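Local coordinates for C-type lectin domain family 4, member b1 (Mus musculus, PDB 6LKR), which is a calcium-binding C-type lectin receptor of innate immunity that probably binds carbohydrate and may regulate dendritic-cell maturation and immune reactivity, at residues V43-Q48 against D52-I57. Sequence-based numbering, arbitrary orientation.
Sequences VVIHSQ and DFITGI
Ile54 carries the apolar half of this contact with a single methyl group, CD1, which reaches from the helix to two side chains of the preceding loop. Ile54 CD1 lies 3.8 Å from Val43 CB and 3.6 Å from Ile45 CG1; the Val43 and Ile54 side chains reach toward each other tip to tip, whereas that of Ile45 runs at a slant to Ile54. With CG1 anti to its own carbonyl carbon (chi1 -65°) and the chain extended beyond it, Ile54 can span from the helix to the loop. Branched aliphatic residues suit these three buried places because they fill the interior without bringing in polar groups. Tyr17 of strand 15-18 touches both Val43 and Ile54, while Trp78 and Trp116 pack on Ile45.

The polar half involves the exposed residues Gln48 and Asp52 in the first turn of the helix. Asp52 N donates to Gln48 O at 2.8 Å, the ordinary bond from residue i+4 to residue i. In addition, Gln48 bends at chi2 (76°), and its NE2 donates a hydrogen bond to Asp52 OD1 at 2.9 Å. OD1 lies nearly in the amide plane, but NE2 meets it on the syn side, 35° out of the carboxylate plane. Ser47, as N-cap, begins this turn by binding Glu50 N through OG. The Gln48-Asp52 bonds thus close the helix's own first turn, while the Ile54 contacts pack helix 48-56, the second helix of the C-type lectin fold, against the loop that leads into it from strand 41-42.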
ATOM      1  N   VAL A  43     -10.281  -3.548   4.807  1.00 22.41           N
ATOM      2  CA  VAL A  43      -9.893  -2.997   3.482  1.00 20.30           C
ATOM      3  C   VAL A  43      -9.022  -1.756   3.685  1.00 23.94           C
ATOM      4  O   VAL A  43      -9.303  -0.923   4.587  1.00 24.81           O
ATOM      5  CB  VAL A  43     -11.087  -2.688   2.565  1.00 21.69           C
ATOM      6  CG1 VAL A  43     -11.677  -3.964   2.009  1.00 22.95           C
ATOM      7  CG2 VAL A  43     -12.144  -1.823   3.233  1.00 22.37           C
ATOM      8  N   VAL A  44      -8.000  -1.666   2.848  1.00 22.23           N
ATOM      9  CA  VAL A  44      -7.015  -0.559   2.792  1.00 21.41           C
ATOM     10  C   VAL A  44      -7.215   0.105   1.429  1.00 24.34           C
ATOM     11  O   VAL A  44      -6.877  -0.526   0.405  1.00 23.78           O
ATOM     12  CB  VAL A  44      -5.595  -1.111   2.992  1.00 24.29           C
ATOM     13  CG1 VAL A  44      -4.533  -0.063   2.712  1.00 20.54           C
ATOM     14  CG2 VAL A  44      -5.427  -1.710   4.384  1.00 22.93           C
ATOM     15  N   ILE A  45      -7.830   1.286   1.411  1.00 27.45           N
ATOM     16  CA  ILE A  45      -8.413   1.881   0.172  1.00 23.26           C
ATOM     17  C   ILE A  45      -7.461   2.967  -0.323  1.00 28.37           C
ATOM     18  O   ILE A  45      -7.504   4.081   0.222  1.00 26.51           O
ATOM     19  CB  ILE A  45      -9.842   2.402   0.414  1.00 23.26           C
ATOM     20  CG1 ILE A  45     -10.694   1.340   1.110  1.00 25.14           C
ATOM     21  CG2 ILE A  45     -10.464   2.868  -0.900  1.00 22.80           C
ATOM     22  CD1 ILE A  45     -12.135   1.734   1.346  1.00 24.37           C
ATOM     23  N   HIS A  46      -6.636   2.644  -1.321  1.00 28.34           N
ATOM     24  CA  HIS A  46      -5.537   3.527  -1.791  1.00 30.64           C
ATOM     25  C   HIS A  46      -5.951   4.389  -2.984  1.00 35.81           C
ATOM     26  O   HIS A  46      -5.224   5.365  -3.244  1.00 33.27           O
ATOM     27  CB  HIS A  46      -4.282   2.704  -2.090  1.00 25.36           C
ATOM     28  CG  HIS A  46      -3.503   2.425  -0.850  1.00 29.01           C
ATOM     29  ND1 HIS A  46      -3.221   3.422   0.072  1.00 32.15           N
ATOM     30  CD2 HIS A  46      -2.961   1.290  -0.360  1.00 28.59           C
ATOM     31  CE1 HIS A  46      -2.542   2.896   1.078  1.00 29.69           C
ATOM     32  NE2 HIS A  46      -2.371   1.596   0.836  1.00 29.07           N
ATOM     33  N   SER A  47      -7.052   4.064  -3.672  1.00 27.72           N
ATOM     34  CA  SER A  47      -7.391   4.655  -4.994  1.00 26.14           C
ATOM     35  C   SER A  47      -8.902   4.778  -5.174  1.00 29.68           C
ATOM     36  O   SER A  47      -9.649   4.041  -4.505  1.00 25.73           O
ATOM     37  CB  SER A  47      -6.812   3.835  -6.118  1.00 25.31           C
ATOM     38  OG  SER A  47      -7.501   2.599  -6.237  1.00 28.98           O
ATOM     39  N   GLN A  48      -9.313   5.630  -6.114  1.00 26.84           N
ATOM     40  CA  GLN A  48     -10.719   5.734  -6.580  1.00 30.64           C
ATOM     41  C   GLN A  48     -11.211   4.361  -7.052  1.00 24.62           C
ATOM     42  O   GLN A  48     -12.355   4.006  -6.746  1.00 25.86           O
ATOM     43  CB  GLN A  48     -10.838   6.756  -7.711  1.00 33.30           C
ATOM     44  CG  GLN A  48     -12.275   6.954  -8.175  1.00 28.67           C
ATOM     45  CD  GLN A  48     -13.070   7.797  -7.215  1.00 33.79           C
ATOM     46  OE1 GLN A  48     -12.736   8.955  -6.978  1.00 34.25           O
ATOM     47  NE2 GLN A  48     -14.140   7.234  -6.675  1.00 31.80           N
ATOM     48  N   ASP A  52     -14.352   2.439  -5.470  1.00 23.25           N
ATOM     49  CA  ASP A  52     -15.496   2.102  -6.358  1.00 21.99           C
ATOM     50  C   ASP A  52     -15.743   0.594  -6.281  1.00 23.96           C
ATOM     51  O   ASP A  52     -16.913   0.179  -6.098  1.00 26.27           O
ATOM     52  CB  ASP A  52     -15.254   2.578  -7.789  1.00 22.45           C
ATOM     53  CG  ASP A  52     -15.269   4.088  -7.961  1.00 33.61           C
ATOM     54  OD1 ASP A  52     -15.620   4.795  -6.995  1.00 34.58           O
ATOM     55  OD2 ASP A  52     -14.934   4.542  -9.067  1.00 34.92           O
ATOM     56  N   PHE A  53     -14.693  -0.215  -6.388  1.00 23.34           N
ATOM     57  CA  PHE A  53     -14.864  -1.687  -6.392  1.00 23.53           C
ATOM     58  C   PHE A  53     -15.463  -2.131  -5.056  1.00 24.85           C
ATOM     59  O   PHE A  53     -16.447  -2.868  -5.058  1.00 23.83           O
ATOM     60  CB  PHE A  53     -13.569  -2.446  -6.672  1.00 24.48           C
ATOM     61  CG  PHE A  53     -13.793  -3.936  -6.605  1.00 23.16           C
ATOM     62  CD1 PHE A  53     -14.263  -4.630  -7.706  1.00 23.05           C
ATOM     63  CD2 PHE A  53     -13.627  -4.625  -5.414  1.00 23.40           C
ATOM     64  CE1 PHE A  53     -14.511  -5.993  -7.635  1.00 27.27           C
ATOM     65  CE2 PHE A  53     -13.883  -5.984  -5.343  1.00 24.93           C
ATOM     66  CZ  PHE A  53     -14.308  -6.670  -6.455  1.00 25.60           C
ATOM     67  N   ILE A  54     -14.854  -1.722  -3.942  1.00 23.29           N
ATOM     68  CA  ILE A  54     -15.286  -2.166  -2.587  1.00 22.49           C
ATOM     69  C   ILE A  54     -16.750  -1.759  -2.382  1.00 25.81           C
ATOM     70  O   ILE A  54     -17.549  -2.619  -1.981  1.00 24.84           O
ATOM     71  CB  ILE A  54     -14.354  -1.602  -1.501  1.00 22.23           C
ATOM     72  CG1 ILE A  54     -12.942  -2.176  -1.631  1.00 24.69           C
ATOM     73  CG2 ILE A  54     -14.933  -1.835  -0.113  1.00 22.57           C
ATOM     74  CD1 ILE A  54     -11.886  -1.357  -0.924  1.00 24.97           C
ATOM     75  N   THR A  55     -17.097  -0.503  -2.660  1.00 22.79           N
ATOM     76  CA  THR A  55     -18.476   0.001  -2.435  1.00 22.98           C
ATOM     77  C   THR A  55     -19.451  -0.696  -3.390  1.00 24.01           C
ATOM     78  O   THR A  55     -20.613  -0.860  -3.000  1.00 29.64           O
ATOM     79  CB  THR A  55     -18.524   1.528  -2.481  1.00 24.74           C
ATOM     80  OG1 THR A  55     -18.067   1.980  -3.753  1.00 25.75           O
ATOM     81  CG2 THR A  55     -17.699   2.124  -1.364  1.00 23.11           C
ATOM     82  N   GLY A  56     -18.990  -1.163  -4.550  1.00 25.85           N
ATOM     83  CA  GLY A  56     -19.838  -1.900  -5.507  1.00 26.31           C
ATOM     84  C   GLY A  56     -20.318  -3.236  -4.948  1.00 31.02           C
ATOM     85  O   GLY A  56     -21.358  -3.738  -5.428  1.00 29.34           O
ATOM     86  N   ILE A  57     -19.610  -3.817  -3.976  1.00 23.97           N
ATOM     87  CA  ILE A  57     -19.974  -5.154  -3.415  1.00 27.15           C
ATOM     88  C   ILE A  57     -20.701  -5.000  -2.073  1.00 32.66           C
ATOM     89  O   ILE A  57     -20.979  -6.032  -1.440  1.00 27.99           O
ATOM     90  CB  ILE A  57     -18.745  -6.080  -3.334  1.00 26.19           C
ATOM     91  CG1 ILE A  57     -17.724  -5.646  -2.279  1.00 33.34           C
ATOM     92  CG2 ILE A  57     -18.117  -6.213  -4.706  1.00 28.00           C
ATOM     93  CD1 ILE A  57     -16.725  -6.729  -1.914  1.00 30.77           C
TER